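Local coordinates for protein teichoic acid D-alanine hydrolase (Staphylococcus aureus, PDB 5ZH8) that removes D-alanyl groups from wall teichoic acid and lipoteichoic acid, and affects methicillin resistance, autolysis and cell wall structure, at residues 78-81 against 82-86; 108-111 against 112-115. All coordinates share one frame; numbering follows the deposited sequence.

Both contacts are local and follow one another along the chain, neither nesting nor crossing. Contact 1 (78-81 against 82-86) comes first, in the last turns of helix 74-85, and its bonds run along the helix axis without closing a loop. The chain then passes through strands 90-96 and 99-106, against which that helix packs. Contact 2 (108-111 against 112-115) closes a tight hairpin loop just after strand 99-106, before the short strand 115-116. The centres of contact 1 and contact 2 lie about 21 Å apart, and the two do not touch. Contact 1 lies within the helix, and its Ile79, Asp80 and Leu83 side chains pack on the main sheet; contact 2 shapes the connection leaving it.

Contact 1: residues 78-81 against 82-86; sequences KIDK and YLQSS
Gln84 reaches back one turn of the helix to the carboxylate of Asp80. Its CB and CG pass alongside the carbonyl of Asp80, CG coming 3.3 Å from Asp80 O, because CG is set beside the backbone N and anti to the carbonyl carbon (chi1 -70°). From there the chain runs extended: CD approaches Asp80 OD2 at 4.0 Å, and at the tip the NE2 of Gln84 gives a weak hydrogen bond to Asp80 OD1, 3.5 Å away, while lying 3.0 Å from Asp80 OD2. Amide and carboxylate planes stand nearly perpendicular, 85° apart. The stronger partners of Asp80 OD1 are on strand 99-106, where it accepts from the Tyr106 hydroxyl and forms a salt bridge with Lys104.

Ile79 and Leu83 lie side by side, CG2 of Ile79 meeting CD1 of Leu83 at 4.1 Å, and both pack on strand 90-96. Near the helix end, Lys81 O is gripped twice by Ser85, by OG at 2.8 Å and by the backbone N, from opposite faces of the carbonyl plane. Ser86 likewise bonds Tyr82 O through both OG and N, its OG sitting over the rim of the Tyr82 ring and also bonded to Arg374. Ser85 and Ser86 pack against their counterparts in the second subunit.

Helix 74-85 lies beside the last helix, 371-382, on the sheet, consistent with the beta-lactamase fold. The chemistry implies a buried carboxylate whose negative charge is probably balanced by Lys104, with Gln84 adding a lighter hold.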
loop_
_atom_site.group_PDB
_atom_site.type_symbol
_atom_site.label_atom_id
_atom_site.label_comp_id
_atom_site.label_asym_id
_atom_site.label_seq_id
_atom_site.Cartn_x
_atom_site.Cartn_y
_atom_site.Cartn_z
ATOM N N LYS A 78 -7.693 7.437 25.707
ATOM C CA LYS A 78 -8.505 7.334 24.501
ATOM C C LYS A 78 -7.641 6.885 23.328
ATOM O O LYS A 78 -8.066 6.083 22.510
ATOM C CB LYS A 78 -9.144 8.693 24.198
ATOM C CG LYS A 78 -10.549 8.648 23.618
ATOM C CD LYS A 78 -11.056 10.068 23.347
ATOM C CE LYS A 78 -12.466 10.362 23.895
ATOM N NZ LYS A 78 -13.599 9.997 22.996
ATOM N N ILE A 79 -6.426 7.421 23.252
ATOM C CA ILE A 79 -5.485 7.099 22.179
ATOM C C ILE A 79 -5.056 5.637 22.299
ATOM O O ILE A 79 -5.137 4.880 21.335
ATOM C CB ILE A 79 -4.235 8.015 22.222
ATOM C CG1 ILE A 79 -4.616 9.461 21.877
ATOM C CG2 ILE A 79 -3.166 7.523 21.257
ATOM C CD1 ILE A 79 -3.598 10.500 22.315
ATOM N N ASP A 80 -4.606 5.255 23.486
ATOM C CA ASP A 80 -4.184 3.897 23.746
ATOM C C ASP A 80 -5.295 2.912 23.406
ATOM O O ASP A 80 -5.073 1.901 22.729
ATOM C CB ASP A 80 -3.787 3.749 25.219
ATOM C CG ASP A 80 -3.405 2.335 25.580
ATOM O OD1 ASP A 80 -2.324 1.863 25.149
ATOM O OD2 ASP A 80 -4.203 1.695 26.282
ATOM N N LYS A 81 -6.494 3.225 23.878
ATOM C CA LYS A 81 -7.646 2.370 23.652
ATOM C C LYS A 81 -7.931 2.227 22.167
ATOM O O LYS A 81 -8.263 1.147 21.686
ATOM C CB LYS A 81 -8.865 2.942 24.369
ATOM C CG LYS A 81 -10.064 2.026 24.362
ATOM C CD LYS A 81 -11.102 2.507 25.357
ATOM C CE LYS A 81 -12.125 1.423 25.658
ATOM N NZ LYS A 81 -11.562 0.257 26.411
ATOM N N TYR A 82 -7.804 3.328 21.444
ATOM C CA TYR A 82 -8.000 3.319 20.002
ATOM C C TYR A 82 -6.945 2.456 19.331
ATOM O O TYR A 82 -7.279 1.601 18.515
ATOM C CB TYR A 82 -7.974 4.733 19.424
ATOM C CG TYR A 82 -7.680 4.734 17.959
ATOM C CD1 TYR A 82 -8.546 4.128 17.070
ATOM C CD2 TYR A 82 -6.518 5.309 17.465
ATOM C CE1 TYR A 82 -8.278 4.094 15.721
ATOM C CE2 TYR A 82 -6.235 5.295 16.107
ATOM C CZ TYR A 82 -7.112 4.677 15.244
ATOM O OH TYR A 82 -6.830 4.663 13.903
ATOM N N LEU A 83 -5.680 2.669 19.678
ATOM C CA LEU A 83 -4.578 1.908 19.076
ATOM C C LEU A 83 -4.685 0.416 19.351
ATOM O O LEU A 83 -4.389 -0.394 18.472
ATOM C CB LEU A 83 -3.223 2.423 19.558
ATOM C CG LEU A 83 -2.842 3.824 19.082
ATOM C CD1 LEU A 83 -1.484 4.198 19.650
ATOM C CD2 LEU A 83 -2.840 3.914 17.564
ATOM N N GLN A 84 -5.111 0.047 20.558
ATOM C CA GLN A 84 -5.302 -1.358 20.883
ATOM C C GLN A 84 -6.468 -1.968 20.103
ATOM O O GLN A 84 -6.304 -2.993 19.446
ATOM C CB GLN A 84 -5.521 -1.550 22.375
ATOM C CG GLN A 84 -4.296 -1.306 23.228
ATOM C CD GLN A 84 -4.448 -1.890 24.634
ATOM O OE1 GLN A 84 -5.107 -2.923 24.849
ATOM N NE2 GLN A 84 -3.835 -1.220 25.608
ATOM N N SER A 85 -7.636 -1.341 20.155
ATOM C CA SER A 85 -8.822 -1.916 19.517
ATOM C C SER A 85 -8.793 -1.832 17.985
ATOM O O SER A 85 -9.504 -2.573 17.310
ATOM C CB SER A 85 -10.099 -1.280 20.067
ATOM O OG SER A 85 -10.085 0.114 19.881
ATOM N N SER A 86 -7.961 -0.954 17.433
ATOM C CA SER A 86 -7.767 -0.896 15.980
ATOM C C SER A 86 -6.648 -1.828 15.484
ATOM O O SER A 86 -6.313 -1.816 14.305
ATOM C CB SER A 86 -7.485 0.542 15.545
ATOM O OG SER A 86 -6.328 1.034 16.184
#

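Contact 2: residues 108-111 against 112-115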
loop_
_atom_site.group_PDB
_atom_site.type_symbol
_atom_site.label_atom_id
_atom_site.label_comp_id
_atom_site.label_asym_id
_atom_site.label_seq_id
_atom_site.Cartn_x
_atom_site.Cartn_y
_atom_site.Cartn_z
ATOM N N TYR A 108 4.068 -6.574 17.234
ATOM C CA TYR A 108 5.402 -7.152 17.084
ATOM C C TYR A 108 6.358 -6.360 16.199
ATOM O O TYR A 108 5.989 -5.874 15.130
ATOM C CB TYR A 108 5.281 -8.578 16.546
ATOM C CG TYR A 108 4.616 -9.509 17.528
ATOM C CD1 TYR A 108 3.227 -9.642 17.564
ATOM C CD2 TYR A 108 5.368 -10.235 18.442
ATOM C CE1 TYR A 108 2.617 -10.495 18.466
ATOM C CE2 TYR A 108 4.762 -11.085 19.349
ATOM C CZ TYR A 108 3.395 -11.210 19.355
ATOM O OH TYR A 108 2.808 -12.055 20.262
ATOM N N GLN A 109 7.596 -6.246 16.671
ATOM C CA GLN A 109 8.709 -5.703 15.889
ATOM C C GLN A 109 9.201 -6.748 14.892
ATOM O O GLN A 109 9.504 -6.430 13.738
ATOM C CB GLN A 109 9.844 -5.311 16.833
ATOM C CG GLN A 109 11.124 -4.845 16.159
ATOM C CD GLN A 109 12.260 -4.750 17.150
ATOM O OE1 GLN A 109 12.110 -4.154 18.217
ATOM N NE2 GLN A 109 13.393 -5.350 16.811
ATOM N N ASP A 110 9.300 -7.988 15.366
ATOM C CA ASP A 110 9.667 -9.125 14.541
ATOM C C ASP A 110 8.675 -10.245 14.845
ATOM O O ASP A 110 8.661 -10.781 15.955
ATOM C CB ASP A 110 11.098 -9.561 14.860
ATOM C CG ASP A 110 11.562 -10.760 14.022
ATOM O OD1 ASP A 110 10.710 -11.493 13.473
ATOM O OD2 ASP A 110 12.789 -10.967 13.914
ATOM N N PHE A 111 7.843 -10.579 13.858
ATOM C CA PHE A 111 6.801 -11.600 14.020
ATOM C C PHE A 111 7.364 -13.008 14.044
ATOM O O PHE A 111 6.782 -13.900 14.665
ATOM C CB PHE A 111 5.759 -11.503 12.897
ATOM C CG PHE A 111 4.653 -10.530 13.181
ATOM C CD1 PHE A 111 3.602 -10.892 14.011
ATOM C CD2 PHE A 111 4.659 -9.266 12.623
ATOM C CE1 PHE A 111 2.578 -10.008 14.286
ATOM C CE2 PHE A 111 3.637 -8.382 12.891
ATOM C CZ PHE A 111 2.595 -8.752 13.721
ATOM N N GLU A 112 8.493 -13.200 13.370
ATOM C CA GLU A 112 9.098 -14.524 13.242
ATOM C C GLU A 112 9.787 -14.948 14.546
ATOM O O GLU A 112 9.725 -16.117 14.940
ATOM C CB GLU A 112 10.086 -14.551 12.073
ATOM C CG GLU A 112 9.434 -14.499 10.694
ATOM C CD GLU A 112 8.890 -13.124 10.320
ATOM O OE1 GLU A 112 9.638 -12.126 10.416
ATOM O OE2 GLU A 112 7.706 -13.051 9.917
ATOM N N LYS A 113 10.425 -13.982 15.209
ATOM C CA LYS A 113 11.140 -14.218 16.463
ATOM C C LYS A 113 10.310 -13.844 17.690
ATOM O O LYS A 113 10.770 -13.990 18.821
ATOM C CB LYS A 113 12.461 -13.434 16.463
ATOM C CG LYS A 113 13.346 -13.698 15.246
ATOM C CD LYS A 113 13.765 -15.166 15.203
ATOM C CE LYS A 113 14.445 -15.553 13.897
ATOM N NZ LYS A 113 13.490 -15.612 12.751
ATOM N N GLY A 114 9.090 -13.360 17.462
ATOM C CA GLY A 114 8.179 -12.999 18.547
ATOM C C GLY A 114 8.597 -11.792 19.373
ATOM O O GLY A 114 8.166 -11.652 20.514
ATOM N N ILE A 115 9.427 -10.917 18.803
ATOM C CA ILE A 115 9.914 -9.738 19.509
ATOM C C ILE A 115 8.848 -8.657 19.464
ATOM O O ILE A 115 8.469 -8.201 18.385
ATOM C CB ILE A 115 11.198 -9.176 18.864
ATOM C CG1 ILE A 115 12.318 -10.227 18.887
ATOM C CG2 ILE A 115 11.636 -7.880 19.558
ATOM C CD1 ILE A 115 13.442 -9.933 17.915
#
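Asp110 and Ile115 form an antiparallel hydrogen-bonded pair that closes a four-residue hairpin loop, and the Asp110 carboxylate accepts from backbone N-H groups of the turn. Ile115 O serves two donors, both in its carbonyl plane: Gln109 N at 2.7 Å and, more nearly straight at 170°, Asp110 N at 3.1 Å. Two residues thus face one, a classic beta bulge. In return Ile115 N donates to Asp110 O at 3.0 Å; Gly114 and Ile115 together face Asp110 as a G1 bulge, with Gly114 at positive phi.

With CG of Asp110 anti to the backbone N (chi1 -180°), OD1 lies by the backbone amides that follow: it accepts from Lys113 N at 3.0 Å, the donor standing well above the carboxylate plane, and takes a weak bond from Glu112 N. OD2 lies beside CB and CG of Lys113, while the ammonium NZ of Lys113 stays 4.8 Å from Asp110 OD2. Glu112 OE1 comes within 3.3 Å of Asp110 OD1, acceptor against acceptor, but it has its own partners in the Tyr264 hydroxyl and Lys262.

The amide of Gln109 is satisfied at both ends, OE1 by Thr121 and NE2 by Lys258 O, with CG2 of Ile115 packed beside it. Phe111 N is hydrogen-bonded to the Tyr264 hydroxyl, and Tyr108 O to ND2 of both Asn89 and Asn366. CB of Tyr108 sits centrally over one face of the Phe111 ring, 3.7 Å above it, and Tyr264 meets that ring edge-to-face. The carboxylates of Asp110 and Glu112 lie close; the salt bridge of Glu112 to Lys262, a long, weak ion pair from Asp110 to the same lysine, and the backbone N-H groups probably offset their repulsion.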